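Local coordinates for protein Alpha/beta fold hydrolase (Pseudomonas aeruginosa, PDB 6I8W) that probably hydrolyses ester bonds of membrane phospholipids as a phospholipase A, and may also act as a monoacylglycerol lipase, at residues L195-P207 with M281-P293. Numbering follows the deposited sequence.
Sequences LLDFVFVQQPPLP and MENCGHVPMVERP. With BOG (octyl beta-D-glucopyranoside), chain D; MYR (myristic acid), chain C.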
loop_
_atom_site.group_PDB
_atom_site.type_symbol
_atom_site.label_atom_id
_atom_site.label_comp_id
_atom_site.label_asym_id
_atom_site.label_seq_id
_atom_site.Cartn_x
_atom_site.Cartn_y
_atom_site.Cartn_z
ATOM N N LEU A 195 3.655 13.981 -7.004
ATOM C CA LEU A 195 3.191 12.972 -6.052
ATOM C C LEU A 195 4.360 12.426 -5.227
ATOM O O LEU A 195 4.267 12.319 -4.002
ATOM C CB LEU A 195 2.463 11.829 -6.775
ATOM C CG LEU A 195 2.084 10.606 -5.929
ATOM C CD1 LEU A 195 1.343 11.021 -4.669
ATOM C CD2 LEU A 195 1.218 9.657 -6.741
ATOM N N LEU A 196 5.457 12.089 -5.895
ATOM C CA LEU A 196 6.657 11.613 -5.198
ATOM C C LEU A 196 7.157 12.644 -4.173
ATOM O O LEU A 196 7.496 12.282 -3.037
ATOM C CB LEU A 196 7.766 11.291 -6.198
ATOM C CG LEU A 196 7.438 10.282 -7.304
ATOM C CD1 LEU A 196 8.603 10.152 -8.265
ATOM C CD2 LEU A 196 7.078 8.937 -6.704
ATOM N N ASP A 197 7.208 13.917 -4.574
ATOM C CA ASP A 197 7.636 15.004 -3.669
ATOM C C ASP A 197 6.692 15.126 -2.478
ATOM O O ASP A 197 7.092 15.509 -1.377
ATOM C CB ASP A 197 7.699 16.354 -4.403
ATOM C CG ASP A 197 8.766 16.389 -5.487
ATOM O OD1 ASP A 197 9.653 15.512 -5.472
ATOM O OD2 ASP A 197 8.716 17.295 -6.354
ATOM N N PHE A 198 5.432 14.771 -2.702
ATOM C CA PHE A 198 4.395 14.905 -1.684
ATOM C C PHE A 198 4.491 13.834 -0.582
ATOM O O PHE A 198 4.130 14.089 0.574
ATOM C CB PHE A 198 3.018 14.844 -2.341
ATOM C CG PHE A 198 1.895 15.281 -1.448
ATOM C CD1 PHE A 198 1.847 16.575 -0.954
ATOM C CD2 PHE A 198 0.857 14.416 -1.143
ATOM C CE1 PHE A 198 0.800 16.986 -0.141
ATOM C CE2 PHE A 198 -0.193 14.818 -0.339
ATOM C CZ PHE A 198 -0.223 16.104 0.164
ATOM N N VAL A 199 4.969 12.640 -0.930
ATOM C CA VAL A 199 4.963 11.538 0.034
ATOM C C VAL A 199 6.362 11.172 0.547
ATOM O O VAL A 199 6.470 10.450 1.537
ATOM C CB VAL A 199 4.307 10.260 -0.552
ATOM C CG1 VAL A 199 2.858 10.533 -1.013
ATOM C CG2 VAL A 199 5.144 9.705 -1.689
ATOM N N PHE A 200 7.416 11.668 -0.107
ATOM C CA PHE A 200 8.801 11.415 0.336
ATOM C C PHE A 200 9.506 12.654 0.873
ATOM O O PHE A 200 9.451 13.726 0.265
ATOM C CB PHE A 200 9.668 10.869 -0.806
ATOM C CG PHE A 200 9.301 9.490 -1.265
ATOM C CD1 PHE A 200 9.563 8.385 -0.468
ATOM C CD2 PHE A 200 8.723 9.298 -2.516
ATOM C CE1 PHE A 200 9.237 7.108 -0.901
ATOM C CE2 PHE A 200 8.397 8.028 -2.959
ATOM C CZ PHE A 200 8.643 6.929 -2.153
ATOM N N VAL A 201 10.236 12.497 1.975
ATOM C CA VAL A 201 11.193 13.524 2.344
ATOM C C VAL A 201 12.470 13.322 1.527
ATOM O O VAL A 201 12.918 14.228 0.830
ATOM C CB VAL A 201 11.492 13.509 3.856
ATOM C CG1 VAL A 201 12.608 14.506 4.191
ATOM C CG2 VAL A 201 10.214 13.826 4.629
ATOM N N GLN A 202 13.060 12.133 1.612
ATOM C CA GLN A 202 14.202 11.794 0.766
ATOM C C GLN A 202 13.744 10.705 -0.173
ATOM O O GLN A 202 13.520 9.563 0.246
ATOM C CB GLN A 202 15.421 11.318 1.588
ATOM C CG GLN A 202 16.129 12.413 2.380
ATOM C CD GLN A 202 17.397 11.917 3.078
ATOM O OE1 GLN A 202 17.343 11.043 3.946
ATOM N NE2 GLN A 202 18.540 12.479 2.699
ATOM N N GLN A 203 13.577 11.057 -1.440
ATOM C CA GLN A 203 13.045 10.106 -2.385
ATOM C C GLN A 203 14.127 9.111 -2.780
ATOM O O GLN A 203 15.237 9.502 -3.094
ATOM C CB GLN A 203 12.503 10.807 -3.621
ATOM C CG GLN A 203 11.884 9.839 -4.610
ATOM C CD GLN A 203 11.944 10.355 -6.020
ATOM O OE1 GLN A 203 11.459 11.447 -6.313
ATOM N NE2 GLN A 203 12.553 9.579 -6.905
ATOM N N PRO A 204 13.801 7.816 -2.760
ATOM C CA PRO A 204 14.773 6.854 -3.295
ATOM C C PRO A 204 15.040 7.100 -4.788
ATOM O O PRO A 204 14.132 7.523 -5.505
ATOM C CB PRO A 204 14.088 5.495 -3.069
ATOM C CG PRO A 204 13.103 5.735 -1.965
ATOM C CD PRO A 204 12.630 7.158 -2.153
ATOM N N PRO A 205 16.280 6.851 -5.243
ATOM C CA PRO A 205 16.685 7.005 -6.646
ATOM C C PRO A 205 15.777 6.190 -7.565
ATOM O O PRO A 205 15.497 5.020 -7.278
ATOM C CB PRO A 205 18.117 6.448 -6.666
ATOM C CG PRO A 205 18.591 6.571 -5.282
ATOM C CD PRO A 205 17.388 6.371 -4.402
ATOM N N LEU A 206 15.333 6.816 -8.643
ATOM C CA LEU A 206 14.432 6.228 -9.625
ATOM C C LEU A 206 14.960 6.571 -11.011
ATOM O O LEU A 206 15.078 7.743 -11.342
ATOM C CB LEU A 206 13.005 6.768 -9.448
ATOM C CG LEU A 206 11.856 6.129 -10.236
ATOM C CD1 LEU A 206 11.691 4.671 -9.865
ATOM C CD2 LEU A 206 10.560 6.883 -9.977
ATOM N N PRO A 207 15.324 5.556 -11.807
ATOM C CA PRO A 207 15.802 5.804 -13.175
ATOM C C PRO A 207 14.754 6.553 -14.007
ATOM O O PRO A 207 13.590 6.186 -13.936
ATOM C CB PRO A 207 16.028 4.395 -13.734
ATOM C CG PRO A 207 16.166 3.517 -12.540
ATOM C CD PRO A 207 15.304 4.124 -11.473
ATOM N N MET A 281 9.363 7.941 13.198
ATOM C CA MET A 281 10.647 8.052 12.519
ATOM C C MET A 281 10.920 9.492 12.109
ATOM O O MET A 281 10.027 10.180 11.619
ATOM C CB MET A 281 10.685 7.114 11.309
ATOM C CG MET A 281 10.767 5.639 11.748
ATOM S SD MET A 281 10.504 4.446 10.417
ATOM C CE MET A 281 11.792 4.932 9.290
ATOM N N GLU A 282 12.150 9.945 12.341
ATOM C CA GLU A 282 12.516 11.346 12.148
ATOM C C GLU A 282 12.855 11.665 10.690
ATOM O O GLU A 282 13.482 10.859 10.002
ATOM C CB GLU A 282 13.716 11.712 13.030
ATOM C CG GLU A 282 13.973 13.216 13.123
ATOM C CD GLU A 282 15.061 13.668 12.170
ATOM O OE1 GLU A 282 15.835 12.804 11.699
ATOM O OE2 GLU A 282 15.152 14.881 11.890
ATOM N N ASN A 283 12.446 12.847 10.239
ATOM C CA ASN A 283 12.699 13.329 8.880
ATOM C C ASN A 283 12.258 12.323 7.827
ATOM O O ASN A 283 12.989 12.047 6.867
ATOM C CB ASN A 283 14.187 13.665 8.679
ATOM C CG ASN A 283 14.409 14.666 7.544
ATOM O OD1 ASN A 283 13.614 15.582 7.347
ATOM N ND2 ASN A 283 15.473 14.467 6.778
ATOM N N CYS A 284 11.049 11.804 8.010
ATOM C CA CYS A 284 10.501 10.789 7.135
ATOM C C CYS A 284 9.082 11.151 6.726
ATOM O O CYS A 284 8.359 11.836 7.461
ATOM C CB CYS A 284 10.519 9.424 7.826
ATOM S SG CYS A 284 10.111 8.070 6.737
ATOM N N GLY A 285 8.680 10.711 5.543
ATOM C CA GLY A 285 7.368 11.088 5.030
ATOM C C GLY A 285 6.302 10.040 5.272
ATOM O O GLY A 285 6.368 9.249 6.221
ATOM N N HIS A 286 5.327 10.032 4.371
ATOM C CA HIS A 286 4.116 9.228 4.463
ATOM C C HIS A 286 4.293 7.721 4.258
ATOM O O HIS A 286 3.433 6.929 4.653
ATOM C CB HIS A 286 3.124 9.761 3.418
ATOM C CG HIS A 286 1.799 9.067 3.408
ATOM N ND1 HIS A 286 1.016 8.939 4.534
ATOM C CD2 HIS A 286 1.090 8.518 2.391
ATOM C CE1 HIS A 286 -0.101 8.302 4.221
ATOM N NE2 HIS A 286 -0.076 8.032 2.927
ATOM N N VAL A 287 5.381 7.310 3.613
ATOM C CA VAL A 287 5.546 5.878 3.339
ATOM C C VAL A 287 6.913 5.382 3.834
ATOM O O VAL A 287 7.797 5.048 3.044
ATOM C CB VAL A 287 5.337 5.562 1.822
ATOM C CG1 VAL A 287 3.834 5.704 1.434
ATOM C CG2 VAL A 287 6.170 6.485 0.944
ATOM N N PRO A 288 7.090 5.333 5.170
ATOM C CA PRO A 288 8.375 4.936 5.771
ATOM C C PRO A 288 8.891 3.596 5.230
ATOM O O PRO A 288 10.107 3.443 5.018
ATOM C CB PRO A 288 8.058 4.820 7.280
ATOM C CG PRO A 288 6.785 5.516 7.496
ATOM C CD PRO A 288 6.043 5.580 6.180
ATOM N N MET A 289 7.984 2.653 4.984
ATOM C CA MET A 289 8.390 1.324 4.513
ATOM C C MET A 289 8.968 1.381 3.099
ATOM O O MET A 289 9.639 0.447 2.673
ATOM C CB MET A 289 7.220 0.337 4.561
ATOM C CG MET A 289 6.254 0.462 3.396
ATOM S SD MET A 289 5.126 1.888 3.613
ATOM C CE MET A 289 4.034 1.626 2.210
ATOM N N VAL A 290 8.716 2.474 2.373
ATOM C CA VAL A 290 9.352 2.671 1.067
ATOM C C VAL A 290 10.562 3.605 1.171
ATOM O O VAL A 290 11.597 3.342 0.570
ATOM C CB VAL A 290 8.359 3.237 0.030
ATOM C CG1 VAL A 290 9.047 3.446 -1.329
ATOM C CG2 VAL A 290 7.143 2.319 -0.105
ATOM N N GLU A 291 10.422 4.699 1.926
ATOM C CA GLU A 291 11.486 5.693 2.037
ATOM C C GLU A 291 12.729 5.146 2.760
ATOM O O GLU A 291 13.865 5.349 2.327
ATOM C CB GLU A 291 10.977 6.952 2.761
ATOM C CG GLU A 291 12.047 8.064 2.815
ATOM C CD GLU A 291 11.515 9.451 3.182
ATOM O OE1 GLU A 291 12.345 10.311 3.539
ATOM O OE2 GLU A 291 10.289 9.709 3.078
ATOM N N ARG A 292 12.491 4.466 3.874
ATOM C CA ARG A 292 13.560 3.891 4.688
ATOM C C ARG A 292 13.142 2.472 5.089
ATOM O O ARG A 292 12.756 2.222 6.239
ATOM C CB ARG A 292 13.835 4.766 5.914
ATOM C CG ARG A 292 14.174 6.226 5.568
ATOM C CD ARG A 292 15.288 6.810 6.426
ATOM N NE ARG A 292 14.938 6.952 7.843
ATOM C CZ ARG A 292 14.437 8.052 8.400
ATOM N NH1 ARG A 292 14.218 9.139 7.668
ATOM N NH2 ARG A 292 14.175 8.072 9.702
ATOM N N PRO A 293 13.200 1.538 4.128
ATOM C CA PRO A 293 12.589 0.212 4.289
ATOM C C PRO A 293 13.235 -0.642 5.382
ATOM O O PRO A 293 12.528 -1.232 6.185
ATOM C CB PRO A 293 12.820 -0.458 2.922
ATOM C CG PRO A 293 13.243 0.647 1.984
ATOM C CD PRO A 293 13.911 1.671 2.840
HETATM C C1 BOG D . 16.198 1.160 -9.033
HETATM O O1 BOG D . 14.993 1.443 -8.321
HETATM C C2 BOG D . 17.303 2.032 -8.421
HETATM O O2 BOG D . 17.218 3.331 -9.001
HETATM C C3 BOG D . 18.721 1.493 -8.603
HETATM O O3 BOG D . 19.676 2.247 -7.841
HETATM C C4 BOG D . 18.723 0.042 -8.161
HETATM O O4 BOG D . 20.057 -0.500 -8.176
HETATM C C5 BOG D . 17.793 -0.681 -9.135
HETATM O O5 BOG D . 16.437 -0.250 -8.945
HETATM C C6 BOG D . 17.896 -2.203 -9.041
HETATM O O6 BOG D . 16.822 -2.755 -8.276
HETATM C "C1'" BOG D . 13.854 0.761 -8.836
HETATM C "C2'" BOG D . 12.731 0.848 -7.811
HETATM C "C3'" BOG D . 12.848 2.154 -7.042
HETATM C "C4'" BOG D . 11.621 2.430 -6.193
HETATM C "C5'" BOG D . 11.332 3.924 -6.223
HETATM C "C6'" BOG D . 10.329 4.314 -5.150
HETATM C "C7'" BOG D . 9.645 5.624 -5.516
HETATM C "C8'" BOG D . 10.670 6.704 -5.769
HETATM C C1 MYR C . 0.222 6.173 -0.960
HETATM O O1 MYR C . 0.241 5.212 -0.155
HETATM O O2 MYR C . -0.647 7.072 -0.909
HETATM C C2 MYR C . 1.341 6.299 -1.977
HETATM C C3 MYR C . 2.302 5.117 -1.849
HETATM C C4 MYR C . 3.605 5.367 -2.602
HETATM C C5 MYR C . 3.396 5.400 -4.108
HETATM C C6 MYR C . 4.747 5.407 -4.814
HETATM C C7 MYR C . 4.944 4.165 -5.677
HETATM C C8 MYR C . 6.369 3.634 -5.551
HETATM C C9 MYR C . 6.928 3.152 -6.889
HETATM C C10 MYR C . 7.029 1.633 -6.921
HETATM C C11 MYR C . 7.871 1.140 -8.093
HETATM C C12 MYR C . 7.631 -0.347 -8.332
HETATM C C13 MYR C . 8.870 -1.010 -8.913
HETATM C C14 MYR C . 9.083 -2.366 -8.278
HETATM O O HOH W 1 4.584 13.075 3.037
HETATM O O HOH W 2 7.811 8.494 2.924
HETATM O O HOH W 3 14.998 7.485 1.054
#
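The Phe200 ring meets Val290 CG1 and Glu291 CB at its edge, near the ring plane, with Phe200 CZ 3.6 Å from Val290 CG1; Val287 CG2 approaches obliquely, and Pro204 CD lies over one face, offset toward the rim. At the edge of the His286 ring sits O2 of the bound myristic acid, 4.0 Å from His286 NE2. Polar anchoring of a loop by one buried carboxylate is well illustrated beside these rings. Glu291 runs alongside Phe200 in the opposite direction and reaches the loop after helix 191-199 because its CG points opposite its own N (chi1 -176°) and the rest of the chain stays straight. Gln202 N gives Glu291 OE1 a nearly straight bond of 2.7 Å from well above the carboxylate plane, while Val201 N (3.0 Å) and Gly285 N (3.1 Å) reach Glu291 OE2 from opposite faces. A water adds to this grip on OE2 and ties it to Val199 O, which also accepts a bond from His286 N at 3.1 Å. The carboxylate thus pins both loops, and its several donors would probably stabilise its negative charge. His286 is hydrogen-bonded through ND1 to Asp258 and through NE2 to Ser137, consistent with the Ser-His-Asp catalytic triad of an alpha/beta hydrolase, here beside bound fatty acid.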